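Local coordinates for lipoprotein (Streptococcus pneumoniae serotype 4, PDB 6JF1) that probably captures L-methionine outside the cell, as the lipid-anchored substrate-binding protein of an ABC importer, and delivers it to the membrane transporter, at residues 203-214 and 266-274; 141-149 and 161-172. All blocks are in the same frame, centred on the assembly; numbering follows the deposited sequence.

Contact 1. Residues 203-214 and 266-274; sequences NTFVTEAKLDYK and ESSDGLDQP. With ZN (zinc ion), chain L; MET (methionine), chain B.
Tyr213 and Leu271 have the nearest pair of CA atoms across the segments, 7.0 Å apart. The loop 203-214 meets the chain where helix 258-267 ends in a Schellman motif at Asp269; a type I' turn from Ser268 to Leu271 then leads into strand 273-274. Leu271 covers one face of the Tyr213 ring with CB, 4.0 Å from the ring centroid in a CH-pi contact, and with the methyl CD1, while CG of Lys214 lies over the opposite face. With chi1 at 81°, CG of Tyr213 sits between the backbone N and the carbonyl carbon, and the ring's edge is directed at the turn that follows the helix: Tyr213 OH donates to Asp269 O at 2.7 Å. The second methyl of Leu271, CD2, meets Val206 CG1 tip to tip at 4.1 Å and also packs on Asn203 CB. Nearer the surface, Lys214 forms a salt bridge with Asp269, although the position of its NZ is less certain. Deeper in, Asn203 ND2 donates to Asp272 OD1 at 3.0 Å, reaching it from above the carboxylate plane, and the amide is turned 60° from that plane. Asp272 OD2 is held by Arg35 and Arg42. The Asn203 amide uses its other end, OD1, to accept from methionine N at 2.8 Å, so Asp272 is a second-shell residue of the methionine pocket in this NlpA-family binding protein.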
loop_
_atom_site.group_PDB
_atom_site.type_symbol
_atom_site.label_atom_id
_atom_site.label_comp_id
_atom_site.label_asym_id
_atom_site.label_seq_id
_atom_site.Cartn_x
_atom_site.Cartn_y
_atom_site.Cartn_z
ATOM N N ASN A 203 1.014 -2.752 4.070
ATOM C CA ASN A 203 0.802 -4.204 3.774
ATOM C C ASN A 203 1.719 -4.667 2.639
ATOM O O ASN A 203 2.131 -5.851 2.600
ATOM C CB ASN A 203 -0.651 -4.502 3.369
ATOM C CG ASN A 203 -1.016 -3.952 1.996
ATOM O OD1 ASN A 203 -0.761 -2.785 1.697
ATOM N ND2 ASN A 203 -1.595 -4.785 1.146
ATOM N N THR A 204 2.003 -3.767 1.701
ATOM C CA THR A 204 2.823 -4.107 0.545
ATOM C C THR A 204 4.165 -4.750 0.952
ATOM O O THR A 204 4.710 -5.556 0.184
ATOM C CB THR A 204 3.177 -2.829 -0.225
ATOM O OG1 THR A 204 1.997 -2.021 -0.264
ATOM C CG2 THR A 204 3.651 -3.104 -1.641
ATOM N N PHE A 205 4.725 -4.389 2.122
ATOM C CA PHE A 205 6.191 -4.667 2.419
ATOM C C PHE A 205 6.317 -5.698 3.556
ATOM O O PHE A 205 7.414 -6.114 3.930
ATOM C CB PHE A 205 6.925 -3.369 2.750
ATOM C CG PHE A 205 6.757 -2.329 1.667
ATOM C CD1 PHE A 205 7.228 -2.567 0.374
ATOM C CD2 PHE A 205 6.056 -1.151 1.935
ATOM C CE1 PHE A 205 7.037 -1.621 -0.627
ATOM C CE2 PHE A 205 5.892 -0.194 0.943
ATOM C CZ PHE A 205 6.372 -0.432 -0.331
ATOM N N VAL A 206 5.173 -6.108 4.064
ATOM C CA VAL A 206 5.090 -6.910 5.267
ATOM C C VAL A 206 5.736 -8.287 5.006
ATOM O O VAL A 206 6.561 -8.754 5.794
ATOM C CB VAL A 206 3.603 -7.042 5.645
ATOM C CG1 VAL A 206 3.309 -8.319 6.407
ATOM C CG2 VAL A 206 3.137 -5.814 6.408
ATOM N N THR A 207 5.387 -8.934 3.898
ATOM C CA THR A 207 5.778 -10.358 3.702
ATOM C C THR A 207 7.274 -10.469 3.374
ATOM O O THR A 207 7.968 -11.374 3.884
ATOM C CB THR A 207 4.813 -11.122 2.784
ATOM O OG1 THR A 207 3.510 -10.963 3.348
ATOM C CG2 THR A 207 5.099 -12.611 2.721
ATOM N N GLU A 208 7.764 -9.543 2.561
ATOM C CA GLU A 208 9.191 -9.488 2.204
ATOM C C GLU A 208 10.058 -9.410 3.473
ATOM O O GLU A 208 11.181 -9.905 3.479
ATOM C CB GLU A 208 9.488 -8.300 1.288
ATOM C CG GLU A 208 10.884 -8.330 0.672
ATOM C CD GLU A 208 12.045 -7.820 1.530
ATOM O OE1 GLU A 208 11.793 -7.099 2.535
ATOM O OE2 GLU A 208 13.223 -8.137 1.186
ATOM N N ALA A 209 9.590 -8.727 4.505
ATOM C CA ALA A 209 10.394 -8.576 5.732
ATOM C C ALA A 209 10.116 -9.742 6.692
ATOM O O ALA A 209 10.622 -9.803 7.793
ATOM C CB ALA A 209 10.095 -7.236 6.370
ATOM N N LYS A 210 9.259 -10.636 6.266
ATOM C CA LYS A 210 8.841 -11.799 7.034
ATOM C C LYS A 210 8.080 -11.370 8.297
ATOM O O LYS A 210 8.234 -11.998 9.336
ATOM C CB LYS A 210 10.040 -12.701 7.379
ATOM C CG LYS A 210 11.171 -12.786 6.358
ATOM N N LEU A 211 7.254 -10.329 8.242
ATOM C CA LEU A 211 6.484 -9.956 9.440
ATOM C C LEU A 211 5.132 -10.675 9.472
ATOM O O LEU A 211 4.516 -10.967 8.428
ATOM C CB LEU A 211 6.254 -8.441 9.482
ATOM C CG LEU A 211 7.487 -7.581 9.254
ATOM C CD1 LEU A 211 7.075 -6.120 9.262
ATOM C CD2 LEU A 211 8.542 -7.843 10.328
ATOM N N ASP A 212 4.658 -10.870 10.696
ATOM C CA ASP A 212 3.366 -11.433 10.959
ATOM C C ASP A 212 2.411 -10.312 11.380
ATOM O O ASP A 212 2.491 -9.821 12.513
ATOM C CB ASP A 212 3.448 -12.492 12.067
ATOM C CG ASP A 212 2.152 -13.283 12.182
ATOM O OD1 ASP A 212 1.077 -12.728 11.802
ATOM O OD2 ASP A 212 2.215 -14.472 12.610
ATOM N N TYR A 213 1.496 -9.936 10.484
ATOM C CA TYR A 213 0.656 -8.744 10.680
ATOM C C TYR A 213 -0.238 -8.927 11.920
ATOM O O TYR A 213 -0.706 -7.973 12.555
ATOM C CB TYR A 213 -0.161 -8.487 9.405
ATOM C CG TYR A 213 -1.409 -9.320 9.221
ATOM C CD1 TYR A 213 -2.645 -8.883 9.687
ATOM C CD2 TYR A 213 -1.373 -10.505 8.501
ATOM C CE1 TYR A 213 -3.804 -9.621 9.483
ATOM C CE2 TYR A 213 -2.519 -11.257 8.293
ATOM C CZ TYR A 213 -3.734 -10.812 8.777
ATOM O OH TYR A 213 -4.848 -11.574 8.590
ATOM N N LYS A 214 -0.523 -10.180 12.235
ATOM C CA LYS A 214 -1.401 -10.499 13.333
ATOM C C LYS A 214 -0.675 -10.263 14.665
ATOM O O LYS A 214 -1.347 -10.188 15.677
ATOM C CB LYS A 214 -1.910 -11.943 13.210
ATOM C CG LYS A 214 -3.097 -12.143 12.274
ATOM C CD LYS A 214 -3.418 -13.610 12.052
ATOM C CE LYS A 214 -2.302 -14.335 11.326
ATOM N NZ LYS A 214 -2.819 -15.352 10.378
ATOM N N GLU A 266 -7.226 -15.854 0.896
ATOM C CA GLU A 266 -6.407 -17.038 1.183
ATOM C C GLU A 266 -4.913 -16.709 0.999
ATOM O O GLU A 266 -4.117 -16.970 1.886
ATOM C CB GLU A 266 -6.840 -18.167 0.244
ATOM C CG GLU A 266 -5.926 -19.403 0.305
ATOM C CD GLU A 266 -6.395 -20.242 1.468
ATOM O OE1 GLU A 266 -7.313 -19.764 2.153
ATOM O OE2 GLU A 266 -5.841 -21.321 1.706
ATOM N N SER A 267 -4.538 -16.161 -0.167
ATOM C CA SER A 267 -3.115 -15.969 -0.541
ATOM C C SER A 267 -2.442 -14.867 0.309
ATOM O O SER A 267 -1.210 -14.864 0.458
ATOM C CB SER A 267 -2.984 -15.678 -2.011
ATOM O OG SER A 267 -3.575 -14.422 -2.313
ATOM N N SER A 268 -3.224 -13.965 0.908
ATOM C CA SER A 268 -2.669 -12.930 1.822
ATOM C C SER A 268 -2.886 -13.321 3.290
ATOM O O SER A 268 -2.638 -12.526 4.185
ATOM C CB SER A 268 -3.314 -11.564 1.512
ATOM O OG SER A 268 -4.612 -11.443 2.131
ATOM N N ASP A 269 -3.485 -14.487 3.556
ATOM C CA ASP A 269 -3.807 -14.876 4.970
ATOM C C ASP A 269 -4.681 -13.823 5.664
ATOM O O ASP A 269 -4.598 -13.648 6.881
ATOM C CB ASP A 269 -2.574 -15.292 5.788
ATOM C CG ASP A 269 -2.945 -16.171 6.983
ATOM O OD1 ASP A 269 -4.124 -16.644 7.035
ATOM O OD2 ASP A 269 -2.085 -16.357 7.878
ATOM N N GLY A 270 -5.590 -13.163 4.930
ATOM C CA GLY A 270 -6.445 -12.161 5.601
ATOM C C GLY A 270 -5.822 -10.756 5.659
ATOM O O GLY A 270 -6.512 -9.802 5.988
ATOM N N LEU A 271 -4.541 -10.582 5.352
ATOM C CA LEU A 271 -3.929 -9.208 5.394
ATOM C C LEU A 271 -4.678 -8.239 4.453
ATOM O O LEU A 271 -4.852 -7.075 4.786
ATOM C CB LEU A 271 -2.440 -9.304 5.048
ATOM C CG LEU A 271 -1.660 -7.984 4.931
ATOM C CD1 LEU A 271 -1.613 -7.224 6.255
ATOM C CD2 LEU A 271 -0.243 -8.272 4.445
ATOM N N ASP A 272 -5.137 -8.702 3.295
ATOM C CA ASP A 272 -5.867 -7.827 2.375
ATOM C C ASP A 272 -7.365 -8.158 2.413
ATOM O O ASP A 272 -7.781 -9.325 2.191
ATOM C CB ASP A 272 -5.427 -8.045 0.932
ATOM C CG ASP A 272 -3.995 -7.644 0.592
ATOM O OD1 ASP A 272 -3.219 -7.307 1.517
ATOM O OD2 ASP A 272 -3.675 -7.660 -0.629
ATOM N N GLN A 273 -8.177 -7.135 2.604
ATOM C CA GLN A 273 -9.605 -7.340 2.752
ATOM C C GLN A 273 -10.346 -6.796 1.520
ATOM O O GLN A 273 -10.462 -5.577 1.349
ATOM C CB GLN A 273 -10.081 -6.667 4.040
ATOM C CG GLN A 273 -11.599 -6.682 4.128
ATOM C CD GLN A 273 -12.150 -5.956 5.330
ATOM O OE1 GLN A 273 -11.471 -5.764 6.339
ATOM N NE2 GLN A 273 -13.414 -5.560 5.236
ATOM N N PRO A 274 -10.878 -7.674 0.669
ATOM C CA PRO A 274 -11.596 -7.225 -0.550
ATOM C C PRO A 274 -12.784 -6.327 -0.187
ATOM O O PRO A 274 -13.428 -6.562 0.826
ATOM C CB PRO A 274 -12.141 -8.524 -1.185
ATOM C CG PRO A 274 -11.157 -9.572 -0.677
ATOM C CD PRO A 274 -10.920 -9.140 0.761
HETATM ZN ZN ZN L . 0.501 -15.337 12.856
HETATM N N MET B . -1.414 -1.160 -0.445
HETATM C CA MET B . -0.997 0.100 0.282
HETATM C C MET B . -1.935 0.288 1.475
HETATM O O MET B . -1.477 0.675 2.569
HETATM C CB MET B . -1.111 1.328 -0.636
HETATM C CG MET B . -0.347 2.554 -0.092
HETATM S SD MET B . -0.513 3.971 -1.215
HETATM C CE MET B . 0.740 3.592 -2.451
HETATM O OXT MET B . -3.156 -0.016 1.347
#

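Contact 2. Residues 141-149 and 161-172; sequences ATNESRALY and VSGTALATVANI. With ZN (zinc ion), chain H; ZN (zinc ion), chain G; MET (methionine), chain B.
Ser145 and Tyr149, one turn apart on helix 141-153, grip the loop 161-172 by its backbone. Ser145 OG stands anti to its own N (chi1 -178°) and takes the N-H of Ala167 at 2.8 Å, the angle at hydrogen being 160°. The helix and loop come very close here, and Ser145 CA adds a C-H...O contact to Ala167 O. A water bridges the same carbonyl to Ala141 O, donating to both. Tyr149 reaches past Ala167 to the type II' turn 162-165: its OH donates to Ala165 O at 2.8 Å, an oxygen lying at the ring edge, with the donor tilted 25° from the carbonyl plane. Ala167 CB packs against CE2 of this ring at 3.9 Å, and Val161 CG2 lies beside the hydroxyl.

Apolar chains fill in around these bonds. Leu166 CB points away from the helix, but its methyls fold back, CD2 to Ser145 CB at 3.6 Å and CD1 to Ala141 CB. Leu148 brings CD1 against the backbone of Thr168, while CD2 meets Ile172 CD1 crosswise at 4.2 Å. Glu144, extended throughout, carries its carboxylate past Thr168 and Val169 to two zinc ions: OE2 is 2.1 Å from the zinc of chain H, and OE1 binds the zinc of chain G. Glu183 also binds both ions, and the carbonyl O of Asn139 joins the zinc of chain G.

On another side of the helix, Arg146 runs fully extended to the methionine carboxylate, NH1 to methionine O at 2.9 Å, while Glu220 pairs with its NE. Neutral hydrogen bonds and methyl packing thus hold most of the loop, while Glu144, beside its far part, and Arg146 carry their charges to zinc and substrate.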
loop_
_atom_site.group_PDB
_atom_site.type_symbol
_atom_site.label_atom_id
_atom_site.label_comp_id
_atom_site.label_asym_id
_atom_site.label_seq_id
_atom_site.Cartn_x
_atom_site.Cartn_y
_atom_site.Cartn_z
ATOM N N ALA A 141 3.471 11.917 1.572
ATOM C CA ALA A 141 2.530 12.733 2.360
ATOM C C ALA A 141 1.371 11.908 2.942
ATOM O O ALA A 141 1.037 12.104 4.108
ATOM C CB ALA A 141 2.004 13.875 1.517
ATOM N N THR A 142 0.733 11.003 2.160
ATOM C CA THR A 142 -0.546 10.437 2.634
ATOM C C THR A 142 -0.268 9.301 3.615
ATOM O O THR A 142 -0.988 9.163 4.577
ATOM C CB THR A 142 -1.514 10.034 1.504
ATOM O OG1 THR A 142 -0.893 8.985 0.766
ATOM C CG2 THR A 142 -1.885 11.223 0.637
ATOM N N ASN A 143 0.781 8.503 3.385
ATOM C CA ASN A 143 1.074 7.395 4.307
ATOM C C ASN A 143 1.838 7.926 5.535
ATOM O O ASN A 143 1.693 7.406 6.629
ATOM C CB ASN A 143 1.796 6.241 3.594
ATOM C CG ASN A 143 0.856 5.563 2.621
ATOM O OD1 ASN A 143 -0.149 4.976 3.030
ATOM N ND2 ASN A 143 1.152 5.676 1.339
ATOM N N GLU A 144 2.609 8.987 5.367
ATOM C CA GLU A 144 3.185 9.675 6.530
ATOM C C GLU A 144 2.075 10.164 7.482
ATOM O O GLU A 144 2.107 9.917 8.713
ATOM C CB GLU A 144 4.027 10.862 6.059
ATOM C CG GLU A 144 4.706 11.575 7.204
ATOM C CD GLU A 144 5.560 12.739 6.694
ATOM O OE1 GLU A 144 5.992 12.717 5.530
ATOM O OE2 GLU A 144 5.738 13.693 7.451
ATOM N N SER A 145 1.114 10.885 6.918
ATOM C CA SER A 145 -0.036 11.384 7.657
ATOM C C SER A 145 -0.771 10.230 8.356
ATOM O O SER A 145 -1.112 10.301 9.548
ATOM C CB SER A 145 -0.983 12.136 6.736
ATOM O OG SER A 145 -2.074 12.651 7.478
ATOM N N ARG A 146 -1.037 9.184 7.588
ATOM C CA ARG A 146 -1.756 8.017 8.066
ATOM C C ARG A 146 -1.028 7.417 9.272
ATOM O O ARG A 146 -1.668 7.062 10.262
ATOM C CB ARG A 146 -1.762 6.981 6.936
ATOM C CG ARG A 146 -2.722 5.829 7.176
ATOM C CD ARG A 146 -2.508 4.830 6.061
ATOM N NE ARG A 146 -3.545 3.793 6.057
ATOM C CZ ARG A 146 -3.555 2.801 5.167
ATOM N NH1 ARG A 146 -2.586 2.724 4.265
ATOM N NH2 ARG A 146 -4.523 1.898 5.198
ATOM N N ALA A 147 0.306 7.296 9.182
ATOM C CA ALA A 147 1.077 6.734 10.247
ATOM C C ALA A 147 0.975 7.627 11.505
ATOM O O ALA A 147 0.909 7.126 12.615
ATOM C CB ALA A 147 2.511 6.592 9.783
ATOM N N LEU A 148 1.039 8.942 11.323
ATOM C CA LEU A 148 1.006 9.885 12.446
ATOM C C LEU A 148 -0.356 9.860 13.152
ATOM O O LEU A 148 -0.416 9.857 14.402
ATOM C CB LEU A 148 1.350 11.288 11.935
ATOM C CG LEU A 148 2.815 11.438 11.538
ATOM C CD1 LEU A 148 3.063 12.774 10.870
ATOM C CD2 LEU A 148 3.713 11.254 12.751
ATOM N N TYR A 149 -1.446 9.847 12.383
ATOM C CA TYR A 149 -2.732 9.698 13.055
ATOM C C TYR A 149 -2.809 8.362 13.813
ATOM O O TYR A 149 -3.452 8.283 14.862
ATOM C CB TYR A 149 -3.882 9.852 12.065
ATOM C CG TYR A 149 -4.182 11.279 11.695
ATOM C CD1 TYR A 149 -4.813 12.130 12.601
ATOM C CD2 TYR A 149 -3.888 11.772 10.429
ATOM C CE1 TYR A 149 -5.132 13.442 12.267
ATOM C CE2 TYR A 149 -4.186 13.082 10.084
ATOM C CZ TYR A 149 -4.808 13.915 11.005
ATOM O OH TYR A 149 -5.138 15.188 10.652
ATOM N N VAL A 161 -3.320 19.036 14.046
ATOM C CA VAL A 161 -4.228 19.045 12.924
ATOM C C VAL A 161 -5.223 17.909 13.146
ATOM O O VAL A 161 -4.954 16.976 13.881
ATOM C CB VAL A 161 -3.479 18.827 11.599
ATOM C CG1 VAL A 161 -2.676 20.054 11.208
ATOM C CG2 VAL A 161 -2.610 17.570 11.658
ATOM N N SER A 162 -6.341 17.973 12.468
ATOM C CA SER A 162 -7.268 16.882 12.560
ATOM C C SER A 162 -8.154 16.921 11.332
ATOM O O SER A 162 -7.959 17.744 10.434
ATOM C CB SER A 162 -8.091 16.981 13.810
ATOM O OG SER A 162 -8.839 18.181 13.775
ATOM N N GLY A 163 -9.117 16.014 11.329
ATOM C CA GLY A 163 -10.052 15.895 10.218
ATOM C C GLY A 163 -9.358 15.317 9.002
ATOM O O GLY A 163 -8.799 14.206 9.055
ATOM N N THR A 164 -9.397 16.084 7.922
ATOM C CA THR A 164 -8.839 15.650 6.641
ATOM C C THR A 164 -7.478 16.333 6.419
ATOM O O THR A 164 -6.899 16.236 5.363
ATOM C CB THR A 164 -9.841 15.927 5.509
ATOM O OG1 THR A 164 -10.227 17.301 5.586
ATOM N N ALA A 165 -6.987 17.052 7.421
ATOM C CA ALA A 165 -5.715 17.725 7.301
ATOM C C ALA A 165 -4.635 16.643 7.194
ATOM O O ALA A 165 -4.657 15.706 7.970
ATOM C CB ALA A 165 -5.499 18.616 8.511
ATOM N N LEU A 166 -3.706 16.779 6.253
ATOM C CA LEU A 166 -2.538 15.890 6.238
ATOM C C LEU A 166 -1.643 16.249 7.413
ATOM O O LEU A 166 -1.275 17.402 7.524
ATOM C CB LEU A 166 -1.743 16.069 4.942
ATOM C CG LEU A 166 -2.309 15.350 3.721
ATOM C CD1 LEU A 166 -1.461 15.649 2.494
ATOM C CD2 LEU A 166 -2.405 13.845 3.953
ATOM N N ALA A 167 -1.289 15.269 8.256
ATOM C CA ALA A 167 -0.306 15.516 9.317
ATOM C C ALA A 167 1.117 15.270 8.785
ATOM O O ALA A 167 1.364 14.341 7.995
ATOM C CB ALA A 167 -0.603 14.680 10.543
ATOM N N THR A 168 2.043 16.118 9.217
ATOM C CA THR A 168 3.457 15.888 9.026
ATOM C C THR A 168 4.089 15.845 10.416
ATOM O O THR A 168 3.439 16.132 11.437
ATOM C CB THR A 168 4.123 16.996 8.193
ATOM O OG1 THR A 168 4.331 18.128 9.038
ATOM C CG2 THR A 168 3.356 17.391 6.951
ATOM N N VAL A 169 5.349 15.486 10.450
ATOM C CA VAL A 169 6.061 15.407 11.722
ATOM C C VAL A 169 6.077 16.780 12.430
ATOM O O VAL A 169 6.012 16.845 13.665
ATOM C CB VAL A 169 7.471 14.803 11.534
ATOM C CG1 VAL A 169 8.236 14.728 12.842
ATOM C CG2 VAL A 169 7.411 13.418 10.907
ATOM N N ALA A 170 6.112 17.879 11.676
ATOM C CA ALA A 170 6.032 19.226 12.276
ATOM C C ALA A 170 4.677 19.446 12.975
ATOM O O ALA A 170 4.527 20.462 13.637
ATOM C CB ALA A 170 6.256 20.318 11.232
ATOM N N ASN A 171 3.705 18.542 12.845
ATOM C CA ASN A 171 2.392 18.788 13.463
ATOM C C ASN A 171 2.264 18.030 14.772
ATOM O O ASN A 171 1.155 17.962 15.339
ATOM C CB ASN A 171 1.231 18.347 12.574
ATOM C CG ASN A 171 1.132 19.147 11.293
ATOM O OD1 ASN A 171 1.336 18.603 10.212
ATOM N ND2 ASN A 171 0.783 20.419 11.398
ATOM N N ILE A 172 3.349 17.425 15.242
ATOM C CA ILE A 172 3.299 16.793 16.534
ATOM C C ILE A 172 3.294 17.884 17.627
ATOM O O ILE A 172 4.242 18.678 17.719
ATOM C CB ILE A 172 4.453 15.799 16.694
ATOM C CG1 ILE A 172 4.413 14.737 15.584
ATOM C CG2 ILE A 172 4.398 15.162 18.080
ATOM C CD1 ILE A 172 5.422 13.630 15.760
HETATM ZN ZN ZN H . 7.442 14.679 6.786
HETATM ZN ZN ZN G . 7.556 13.190 4.147
HETATM N N MET B . -1.414 -1.160 -0.445
HETATM C CA MET B . -0.997 0.100 0.282
HETATM C C MET B . -1.935 0.288 1.475
HETATM O O MET B . -1.477 0.675 2.569
HETATM C CB MET B . -1.111 1.328 -0.636
HETATM C CG MET B . -0.347 2.554 -0.092
HETATM S SD MET B . -0.513 3.971 -1.215
HETATM C CE MET B . 0.740 3.592 -2.451
HETATM O OXT MET B . -3.156 -0.016 1.347
HETATM O O HOH W 1 2.135 14.335 5.348
HETATM O O HOH W 2 7.133 15.421 5.010
HETATM O O HOH W 3 5.890 14.145 3.553
#

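Both contacts touch the same methionine, though their centres lie 24 Å apart and their nearest atoms about 6 Å. They share no element: contact 1 joins a loop to a helix end and an edge strand of the seven-stranded sheet, whereas contact 2 sets a loop against the flank of a helix. Each is partly buried, contact 2 farther from the centre of the chain, about 17 Å against 11 Å. Charge enters contact 1 as a salt bridge and a carboxylate behind the pocket; in contact 2 both direct hydrogen bonds are uncharged, and the one carboxylate, Glu144, binds zinc. They address different ends of the ligand's polar head, 203-214 the amino group and 141-149 the carboxylate.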